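Local coordinates for putative 2OG-Fe(II) oxygenase family protein (Caulobacter crescentus CB15, PDB 3OOX) that probably acts as an iron(II)- and 2-oxoglutarate-dependent oxygenase, perhaps one that forms ethene from 2-oxoglutarate and oxidises L-arginine, at residues 231-234 against 235-238; 294-298 against 299-303; 27-30 against 31-35; 142-145 against 146-149. All blocks are in the same frame, centred on the assembly; numbering follows the deposited sequence. Where two conformers were deposited one is given.

Along the chain the order is contact 3, contact 4, contact 1, contact 2. Contact 1 is the hub: it touches each of the other three, with centres about 11 Å from contact 2, 12 Å from contact 3 and 14 Å from contact 4. Contact 3 leads from helix 19-33 into strand 35-39, which lies antiparallel to strand 227-231 in the large mixed sheet; contact 1 follows that second strand. Helix 127-152, carrying contact 4, packs against Phe30 of contact 3, whose centre is about 13 Å away. Contact 2 touches neither contact 3 nor contact 4, its centre about 24 and 22 Å from theirs. Segments distant in sequence thus meet through contact 1, against the main sheet of the double-stranded beta-helix fold expected of this family.

Contact 1: residues 231-234 against 235-238. With EDO (1,2-ethanediol), chain G.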
loop_
_atom_site.group_PDB
_atom_site.type_symbol
_atom_site.label_atom_id
_atom_site.label_comp_id
_atom_site.label_asym_id
_atom_site.label_seq_id
_atom_site.Cartn_x
_atom_site.Cartn_y
_atom_site.Cartn_z
ATOM N N ILE A 231 0.926 0.066 -8.496
ATOM C CA ILE A 231 0.701 -1.306 -8.915
ATOM C C ILE A 231 1.638 -2.226 -8.118
ATOM O O ILE A 231 2.819 -1.894 -7.951
ATOM C CB ILE A 231 1.054 -1.468 -10.416
ATOM C CG1 ILE A 231 0.251 -0.456 -11.262
ATOM C CG2 ILE A 231 0.881 -2.956 -10.885
ATOM C CD1 ILE A 231 -1.259 -0.647 -11.226
ATOM N N GLY A 232 1.141 -3.384 -7.659
ATOM C CA GLY A 232 1.969 -4.382 -7.009
ATOM C C GLY A 232 2.148 -5.610 -7.883
ATOM O O GLY A 232 1.487 -5.756 -8.937
ATOM N N ASP A 233 2.983 -6.528 -7.414
ATOM C CA ASP A 233 3.390 -7.637 -8.235
ATOM C C ASP A 233 2.207 -8.535 -8.640
ATOM O O ASP A 233 2.284 -9.121 -9.730
ATOM C CB ASP A 233 4.410 -8.509 -7.510
ATOM C CG ASP A 233 5.755 -7.841 -7.340
ATOM O OD1 ASP A 233 6.019 -6.775 -7.951
ATOM O OD2 ASP A 233 6.559 -8.399 -6.577
HETATM N N MSE A 234 1.182 -8.698 -7.806
HETATM C CA MSE A 234 0.046 -9.558 -8.179
HETATM C C MSE A 234 -0.637 -9.030 -9.431
HETATM O O MSE A 234 -0.996 -9.805 -10.330
HETATM C CB MSE A 234 -0.989 -9.654 -7.045
HETATM C CG MSE A 234 -0.583 -10.497 -5.876
HETATM SE SE MSE A 234 -1.852 -10.352 -4.396
HETATM C CE MSE A 234 -1.021 -11.548 -3.150
ATOM N N LEU A 235 -0.833 -7.709 -9.510
ATOM C CA LEU A 235 -1.524 -7.122 -10.641
ATOM C C LEU A 235 -0.595 -7.075 -11.843
ATOM O O LEU A 235 -1.027 -7.283 -12.994
ATOM C CB LEU A 235 -2.039 -5.740 -10.257
ATOM C CG LEU A 235 -2.809 -4.939 -11.290
ATOM C CD1 LEU A 235 -3.960 -5.746 -11.911
ATOM C CD2 LEU A 235 -3.373 -3.642 -10.674
ATOM N N GLU A 236 0.697 -6.809 -11.613
ATOM C CA GLU A 236 1.691 -6.893 -12.688
ATOM C C GLU A 236 1.619 -8.273 -13.342
ATOM O O GLU A 236 1.572 -8.372 -14.594
ATOM C CB GLU A 236 3.110 -6.607 -12.162
ATOM C CG GLU A 236 4.208 -6.736 -13.218
ATOM C CD GLU A 236 5.582 -6.546 -12.622
ATOM O OE1 GLU A 236 5.972 -7.386 -11.795
ATOM O OE2 GLU A 236 6.229 -5.548 -12.975
ATOM N N ARG A 237 1.560 -9.329 -12.528
ATOM C CA ARG A 237 1.547 -10.689 -13.075
ATOM C C ARG A 237 0.251 -10.965 -13.845
ATOM O O ARG A 237 0.288 -11.510 -14.969
ATOM C CB ARG A 237 1.757 -11.710 -11.970
ATOM C CG ARG A 237 1.625 -13.153 -12.432
ATOM C CD ARG A 237 2.213 -14.119 -11.442
ATOM N NE ARG A 237 1.945 -15.492 -11.877
ATOM C CZ ARG A 237 2.702 -16.545 -11.606
ATOM N NH1 ARG A 237 3.836 -16.435 -10.906
ATOM N NH2 ARG A 237 2.327 -17.759 -12.048
ATOM N N LEU A 238 -0.879 -10.545 -13.280
ATOM C CA LEU A 238 -2.164 -10.733 -13.958
ATOM C C LEU A 238 -2.168 -10.118 -15.353
ATOM O O LEU A 238 -2.724 -10.706 -16.289
ATOM C CB LEU A 238 -3.290 -10.162 -13.105
ATOM C CG LEU A 238 -4.699 -10.214 -13.712
ATOM C CD1 LEU A 238 -5.154 -11.672 -13.888
ATOM C CD2 LEU A 238 -5.690 -9.423 -12.832
HETATM C C1 EDO G . 5.059 -20.536 -11.328
HETATM O O1 EDO G . 3.761 -20.087 -11.737
HETATM C C2 EDO G . 5.936 -19.350 -10.940
HETATM O O2 EDO G . 5.375 -18.630 -9.835
HETATM O O HOH W 1 4.903 -9.665 -10.694
#
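Gly232 stands at the N-cap of helix 233-238, just after strand 227-231 leaves the large sheet of the double-stranded beta-helix fold expected of 2-oxoglutarate oxygenases. Its carbonyl starts the first turn: Glu236 N donates to Gly232 O at 3.0 Å with a nearly straight N-H...O angle of 171°, while Leu235 N makes a weak bond to the same oxygen. The next two bonds, Arg237 N to Asp233 O and Leu238 N to Met234 O, carry the helix on.

On the buried side, Ile231 CD1 meets Leu235 CD2 at 3.7 Å, the two branched chains crossing at a slant. The polar side is different. The carboxylates of Asp233 and Glu236 run side by side with planes only 3° apart, and Asp233 OD1 comes within 3.9 Å of Glu236 OE1. Ser245 probably eases this like-charge approach, binding Asp233 OD1 through its OG and Glu236 OE2 through its N; Arg305 forms a salt bridge with Asp233 OD2. A water donates to both Asp233 O and Glu236 OE1. Arg237, extended from CG to NE, clasps a 1,2-ethanediol, probably from the crystallisation liquor: NH1 bonds to its O2 at 2.9 Å and NH2 to its O1 at 2.8 Å.

Contact 2: residues 294-298 against 299-303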
loop_
_atom_site.group_PDB
_atom_site.type_symbol
_atom_site.label_atom_id
_atom_site.label_comp_id
_atom_site.label_asym_id
_atom_site.label_seq_id
_atom_site.Cartn_x
_atom_site.Cartn_y
_atom_site.Cartn_z
ATOM N N GLU A 294 1.824 -21.089 -16.176
ATOM C CA GLU A 294 1.237 -21.783 -15.042
ATOM C C GLU A 294 0.574 -20.753 -14.125
ATOM O O GLU A 294 1.254 -19.861 -13.589
ATOM C CB GLU A 294 2.317 -22.540 -14.265
ATOM C CG GLU A 294 3.158 -23.499 -15.125
ATOM C CD GLU A 294 4.660 -23.263 -14.982
ATOM O OE1 GLU A 294 5.149 -22.201 -15.430
ATOM O OE2 GLU A 294 5.354 -24.149 -14.437
ATOM N N SER A 295 -0.741 -20.865 -13.961
ATOM C CA SER A 295 -1.452 -19.940 -13.089
ATOM C C SER A 295 -1.148 -20.243 -11.620
ATOM O O SER A 295 -0.541 -21.260 -11.286
ATOM C CB SER A 295 -2.949 -19.995 -13.365
ATOM O OG SER A 295 -3.214 -19.734 -14.733
ATOM N N ILE A 296 -1.567 -19.340 -10.731
ATOM C CA ILE A 296 -1.194 -19.428 -9.311
ATOM C C ILE A 296 -2.257 -18.721 -8.505
ATOM O O ILE A 296 -2.806 -17.724 -8.976
ATOM C CB ILE A 296 0.230 -18.799 -9.057
ATOM C CG1 ILE A 296 0.752 -19.184 -7.678
ATOM C CG2 ILE A 296 0.233 -17.253 -9.274
ATOM C CD1 ILE A 296 2.250 -18.935 -7.495
ATOM N N THR A 297 -2.606 -19.228 -7.320
ATOM C CA THR A 297 -3.549 -18.485 -6.490
ATOM C C THR A 297 -2.826 -17.289 -5.877
ATOM O O THR A 297 -1.609 -17.313 -5.708
ATOM C CB THR A 297 -4.162 -19.282 -5.347
ATOM O OG1 THR A 297 -3.152 -19.692 -4.411
ATOM C CG2 THR A 297 -4.897 -20.549 -5.861
ATOM N N ALA A 298 -3.578 -16.265 -5.494
ATOM C CA ALA A 298 -2.964 -15.105 -4.851
ATOM C C ALA A 298 -2.214 -15.525 -3.591
ATOM O O ALA A 298 -1.088 -15.047 -3.313
ATOM C CB ALA A 298 -4.041 -14.069 -4.493
ATOM N N ASP A 299 -2.772 -16.460 -2.808
ATOM C CA ASP A 299 -2.086 -16.842 -1.587
ATOM C C ASP A 299 -0.806 -17.629 -1.879
ATOM O O ASP A 299 0.197 -17.457 -1.163
ATOM C CB ASP A 299 -2.966 -17.609 -0.603
ATOM C CG ASP A 299 -2.336 -17.673 0.762
ATOM O OD1 ASP A 299 -2.134 -16.574 1.352
ATOM O OD2 ASP A 299 -1.991 -18.800 1.188
ATOM N N GLU A 300 -0.822 -18.493 -2.882
ATOM C CA GLU A 300 0.373 -19.228 -3.314
ATOM C C GLU A 300 1.476 -18.240 -3.721
ATOM O O GLU A 300 2.650 -18.425 -3.412
ATOM C CB GLU A 300 0.038 -20.176 -4.501
ATOM C CG GLU A 300 -0.738 -21.482 -4.124
ATOM C CD GLU A 300 -1.476 -22.222 -5.292
ATOM O OE1 GLU A 300 -1.398 -21.867 -6.503
ATOM O OE2 GLU A 300 -2.153 -23.236 -4.970
ATOM N N PHE A 301 1.069 -17.228 -4.469
ATOM C CA PHE A 301 1.995 -16.185 -4.964
ATOM C C PHE A 301 2.550 -15.373 -3.799
ATOM O O PHE A 301 3.749 -15.099 -3.753
ATOM C CB PHE A 301 1.271 -15.286 -5.940
ATOM C CG PHE A 301 2.135 -14.213 -6.556
ATOM C CD1 PHE A 301 2.969 -14.497 -7.589
ATOM C CD2 PHE A 301 2.096 -12.913 -6.073
ATOM C CE1 PHE A 301 3.741 -13.516 -8.173
ATOM C CE2 PHE A 301 2.870 -11.916 -6.650
ATOM C CZ PHE A 301 3.693 -12.231 -7.701
ATOM N N LEU A 302 1.670 -15.033 -2.849
ATOM C CA LEU A 302 2.076 -14.333 -1.643
ATOM C C LEU A 302 3.119 -15.126 -0.914
ATOM O O LEU A 302 4.179 -14.586 -0.549
ATOM C CB LEU A 302 0.868 -14.083 -0.733
ATOM C CG LEU A 302 1.098 -13.216 0.495
ATOM C CD1 LEU A 302 1.737 -11.873 0.135
ATOM C CD2 LEU A 302 -0.227 -13.033 1.200
ATOM N N GLN A 303 2.854 -16.403 -0.681
ATOM C CA GLN A 303 3.795 -17.224 0.049
ATOM C C GLN A 303 5.121 -17.327 -0.699
ATOM O O GLN A 303 6.194 -17.277 -0.069
ATOM C CB GLN A 303 3.248 -18.612 0.278
ATOM C CG GLN A 303 2.093 -18.691 1.264
ATOM C CD GLN A 303 1.649 -20.110 1.461
ATOM O OE1 GLN A 303 2.455 -20.972 1.826
ATOM N NE2 GLN A 303 0.377 -20.383 1.198
#
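A capping box formed by Thr297 and Glu300 opens the C-terminal helix 298-309. In one direction, Glu300 N donates to Thr297 OG1 at 3.0 Å; the hydroxyl can accept there because it sits between the backbone N and the carbonyl carbon of its own residue (chi1 63°). In the other, Thr297 N donates to Glu300 OE1 at 3.0 Å, almost straight at 176°, reaching the oxygen from above the carboxylate plane, 53° out of it. Glu300 was deposited in two conformers, which makes this return bond the less certain half. With an alanine at Thr297 the hydroxyl is gone, and Glu300 N would probably be left without its capping acceptor, the first turn being less firmly fixed.

The box lies where strand 296-297, paired antiparallel with 276-277, gives way to the helix. Phe301 N and Leu302 N then bond to Thr297 O and Ala298 O, which sets the regular helical pattern. Just before the cap, Ile296 folds over the first turn: its CG1 slides past Glu300 CB at 3.4 Å, running the opposite way, while CD1 lies 3.7 Å from Phe301 N. Its CG2 branch meets Phe301 CB at 4.0 Å, the two side chains crossing at about a right angle. Beyond CB, the Phe301 ring leads away from the strand toward helix 233-238, where it touches Asp233, Met234 and Arg237. Within the helix, Gln303, one turn after Asp299, donates through NE2 to Asp299 OD2 at 2.8 Å, approaching from above the plane of that carboxylate.

Contact 3: residues 27-30 against 31-35; sequences GASF and ERYGF
The Phe30 ring has Gly34 O at its edge, near its plane, and Phe35 C on an oblique line, 3.7 Å from Phe30 CD1. One face of the Tyr33 ring carries Arg32 CG, 3.4 Å above its centre; Arg32 is bent at chi2 (62°), which folds its end back so that Tyr33 CE1 lies 3.5 Å over the middle of the guanidinium. That group also forms a salt bridge with Asp212. Tyr33 O lies in plane at the edge of the Phe35 ring, and His248 meets that ring edge-to-face.

Across the turn a side chain also bonds to the backbone: Ser29 OG donates to Phe35 O at 2.8 Å. The hydroxyl donates in the carbonyl plane, on a lone pair, and it points there because OG is anti to the backbone N of Ser29 (chi1 -174°). The last helical bonds are Tyr33 N to Ser29 O at 2.9 Å and Gly34 N to Phe30 O at 2.8 Å, the latter donor standing above the carbonyl plane. Gly34 then leaves helical geometry with phi at +75°, a value that favours glycine. Such a positive-phi glycine just past the last turn is a classic helix C-terminal stop, here ending helix 19-33 just before strand 35-39 of the main sheet.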
loop_
_atom_site.group_PDB
_atom_site.type_symbol
_atom_site.label_atom_id
_atom_site.label_comp_id
_atom_site.label_asym_id
_atom_site.label_seq_id
_atom_site.Cartn_x
_atom_site.Cartn_y
_atom_site.Cartn_z
ATOM N N GLY A 27 -5.023 5.126 -15.817
ATOM C CA GLY A 27 -4.408 3.967 -16.430
ATOM C C GLY A 27 -3.101 4.294 -17.099
ATOM O O GLY A 27 -2.125 3.538 -16.995
ATOM N N ALA A 28 -3.082 5.403 -17.836
ATOM C CA ALA A 28 -1.897 5.773 -18.585
ATOM C C ALA A 28 -0.748 6.024 -17.607
ATOM O O ALA A 28 0.418 5.730 -17.906
ATOM C CB ALA A 28 -2.146 7.015 -19.446
ATOM N N SER A 29 -1.068 6.618 -16.466
ATOM C CA SER A 29 -0.056 6.901 -15.471
ATOM C C SER A 29 0.513 5.587 -14.877
ATOM O O SER A 29 1.726 5.399 -14.782
ATOM C CB SER A 29 -0.620 7.840 -14.399
ATOM O OG SER A 29 0.379 8.246 -13.491
ATOM N N PHE A 30 -0.363 4.659 -14.516
ATOM C CA PHE A 30 0.085 3.367 -14.020
ATOM C C PHE A 30 0.956 2.651 -15.047
ATOM O O PHE A 30 1.970 2.057 -14.695
ATOM C CB PHE A 30 -1.111 2.489 -13.694
ATOM C CG PHE A 30 -1.871 2.892 -12.443
ATOM C CD1 PHE A 30 -1.228 3.058 -11.223
ATOM C CD2 PHE A 30 -3.241 3.022 -12.468
ATOM C CE1 PHE A 30 -1.942 3.393 -10.084
ATOM C CE2 PHE A 30 -3.958 3.308 -11.340
ATOM C CZ PHE A 30 -3.309 3.541 -10.141
ATOM N N GLU A 31 0.542 2.673 -16.304
ATOM C CA GLU A 31 1.282 1.953 -17.331
ATOM C C GLU A 31 2.688 2.556 -17.532
ATOM O O GLU A 31 3.653 1.821 -17.773
ATOM C CB GLU A 31 0.516 1.890 -18.655
ATOM C CG GLU A 31 1.203 0.956 -19.644
ATOM C CD GLU A 31 0.457 0.753 -20.956
ATOM O OE1 GLU A 31 -0.727 1.129 -21.065
ATOM O OE2 GLU A 31 1.072 0.175 -21.887
ATOM N N ARG A 32 2.801 3.876 -17.425
ATOM C CA ARG A 32 4.074 4.574 -17.646
ATOM C C ARG A 32 5.027 4.416 -16.457
ATOM O O ARG A 32 6.219 4.165 -16.645
ATOM C CB ARG A 32 3.805 6.062 -17.921
ATOM C CG ARG A 32 5.031 6.972 -18.042
ATOM C CD ARG A 32 5.942 6.628 -19.172
ATOM N NE ARG A 32 7.125 7.494 -19.090
ATOM C CZ ARG A 32 8.212 7.233 -18.355
ATOM N NH1 ARG A 32 8.314 6.105 -17.624
ATOM N NH2 ARG A 32 9.203 8.119 -18.336
ATOM N N TYR A 33 4.495 4.596 -15.253
ATOM C CA TYR A 33 5.320 4.784 -14.049
ATOM C C TYR A 33 5.112 3.707 -12.972
ATOM O O TYR A 33 5.904 3.642 -12.032
ATOM C CB TYR A 33 5.025 6.127 -13.394
ATOM C CG TYR A 33 5.412 7.337 -14.223
ATOM C CD1 TYR A 33 6.745 7.595 -14.503
ATOM C CD2 TYR A 33 4.444 8.223 -14.708
ATOM C CE1 TYR A 33 7.119 8.701 -15.272
ATOM C CE2 TYR A 33 4.814 9.338 -15.472
ATOM C CZ TYR A 33 6.143 9.555 -15.741
ATOM O OH TYR A 33 6.517 10.662 -16.502
ATOM N N GLY A 34 4.046 2.911 -13.100
ATOM C CA GLY A 34 3.600 2.012 -12.044
ATOM C C GLY A 34 2.897 2.713 -10.892
ATOM O O GLY A 34 2.537 2.071 -9.913
ATOM N N PHE A 35 2.657 4.010 -11.044
ATOM C CA PHE A 35 2.153 4.909 -9.996
ATOM C C PHE A 35 1.148 5.875 -10.603
ATOM O O PHE A 35 1.292 6.260 -11.761
ATOM C CB PHE A 35 3.276 5.752 -9.372
ATOM C CG PHE A 35 3.998 5.088 -8.211
ATOM C CD1 PHE A 35 4.989 4.144 -8.445
ATOM C CD2 PHE A 35 3.696 5.403 -6.900
ATOM C CE1 PHE A 35 5.636 3.534 -7.414
ATOM C CE2 PHE A 35 4.378 4.817 -5.858
ATOM C CZ PHE A 35 5.362 3.878 -6.128
#

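Contact 4: residues 142-145 against 146-149; sequences GGKV and LEAI. With EDO (1,2-ethanediol), chain E.
Val145 and Ile149, one turn apart on helix 127-152, make up the tight side of the contact. Val145 CG1 meets Ile149 CD1 at 4.1 Å, the chains lying aslant, and Ile149 CG1 packs 3.4 Å from Val145 O. Leu146 leans back in the same way, its CG 3.3 Å from Gly142 O. Phe30 of helix 19-33 and Ile197 of strand 197-201 press on this buried face, so this stretch of the helix has an apolar flank against the oxygenase sheet and a polar one at Lys144 and Glu147.

Those two residues, both partly exposed, run side by side in the same direction, yet it is the lysine's methylene CG, not its amine, that lies beside the carboxylate, 3.7 Å from Glu147 OE2. Glu147 is instead held by a salt bridge to Arg157 and by a hydrogen bond with Tyr15. The lysine chain, extended beyond CG, carries its amine outward to a 1,2-ethanediol, and NZ donates to both O1 and O2 at 3.0 Å. A leucine here has no amine, and the diol would probably lose both bonds from this side and the carboxylate of Glu147 its distant positive neighbour.

Because Asp42 also bonds to the diol, the molecule, probably from the crystallisation liquor, links an amine and a carboxylate through its hydroxyls. Lys144 and Glu147 thus have separate partners, and with Lys144 NZ 6.9 Å from Glu147 OE2 their charges could act on each other only at longer range.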
loop_
_atom_site.group_PDB
_atom_site.type_symbol
_atom_site.label_atom_id
_atom_site.label_comp_id
_atom_site.label_asym_id
_atom_site.label_seq_id
_atom_site.Cartn_x
_atom_site.Cartn_y
_atom_site.Cartn_z
ATOM N N GLY A 142 -9.786 1.794 -3.130
ATOM C CA GLY A 142 -9.032 0.863 -3.962
ATOM C C GLY A 142 -9.898 0.138 -4.985
ATOM O O GLY A 142 -9.509 -0.027 -6.139
ATOM N N GLY A 143 -11.093 -0.234 -4.555
ATOM C CA GLY A 143 -12.069 -0.833 -5.481
ATOM C C GLY A 143 -12.421 0.098 -6.632
ATOM O O GLY A 143 -12.543 -0.346 -7.765
ATOM N N LYS A 144 -12.625 1.386 -6.341
ATOM C CA LYS A 144 -12.963 2.371 -7.360
ATOM C C LYS A 144 -11.801 2.598 -8.332
ATOM O O LYS A 144 -11.985 2.723 -9.537
ATOM C CB LYS A 144 -13.449 3.665 -6.690
ATOM C CG LYS A 144 -14.748 3.461 -5.899
ATOM C CD LYS A 144 -15.231 4.638 -5.059
ATOM C CE LYS A 144 -16.226 4.137 -3.986
ATOM N NZ LYS A 144 -16.652 5.245 -3.111
ATOM N N VAL A 145 -10.579 2.634 -7.804
ATOM C CA VAL A 145 -9.382 2.714 -8.629
ATOM C C VAL A 145 -9.255 1.478 -9.528
ATOM O O VAL A 145 -8.899 1.572 -10.706
ATOM C CB VAL A 145 -8.127 2.893 -7.716
ATOM C CG1 VAL A 145 -6.852 2.750 -8.519
ATOM C CG2 VAL A 145 -8.210 4.264 -6.996
ATOM N N LEU A 146 -9.585 0.314 -8.990
ATOM C CA LEU A 146 -9.531 -0.907 -9.764
ATOM C C LEU A 146 -10.576 -0.905 -10.879
ATOM O O LEU A 146 -10.345 -1.479 -11.944
ATOM C CB LEU A 146 -9.655 -2.152 -8.872
ATOM C CG LEU A 146 -8.350 -2.456 -8.130
ATOM C CD1 LEU A 146 -8.675 -3.403 -6.954
ATOM C CD2 LEU A 146 -7.275 -3.043 -9.048
ATOM N N GLU A 147 -11.722 -0.282 -10.628
ATOM C CA GLU A 147 -12.685 -0.095 -11.745
ATOM C C GLU A 147 -12.068 0.654 -12.927
ATOM O O GLU A 147 -12.298 0.298 -14.075
ATOM C CB GLU A 147 -13.922 0.640 -11.279
ATOM C CG GLU A 147 -14.833 -0.096 -10.323
ATOM C CD GLU A 147 -15.975 0.804 -9.868
ATOM O OE1 GLU A 147 -16.932 1.008 -10.657
ATOM O OE2 GLU A 147 -15.920 1.331 -8.745
ATOM N N ALA A 148 -11.338 1.725 -12.622
ATOM C CA ALA A 148 -10.668 2.503 -13.631
ATOM C C ALA A 148 -9.609 1.653 -14.333
ATOM O O ALA A 148 -9.500 1.658 -15.566
ATOM C CB ALA A 148 -10.082 3.731 -13.027
ATOM N N ILE A 149 -8.829 0.910 -13.556
ATOM C CA ILE A 149 -7.821 0.008 -14.128
ATOM C C ILE A 149 -8.459 -1.037 -15.068
ATOM O O ILE A 149 -7.962 -1.281 -16.173
ATOM C CB ILE A 149 -6.966 -0.653 -13.016
ATOM C CG1 ILE A 149 -6.095 0.422 -12.334
ATOM C CG2 ILE A 149 -6.126 -1.764 -13.594
ATOM C CD1 ILE A 149 -5.413 -0.096 -11.071
HETATM C C1 EDO E . -18.738 6.734 -5.638
HETATM O O1 EDO E . -19.247 5.996 -4.522
HETATM C C2 EDO E . -18.249 8.099 -5.172
HETATM O O2 EDO E . -17.127 7.925 -4.281
#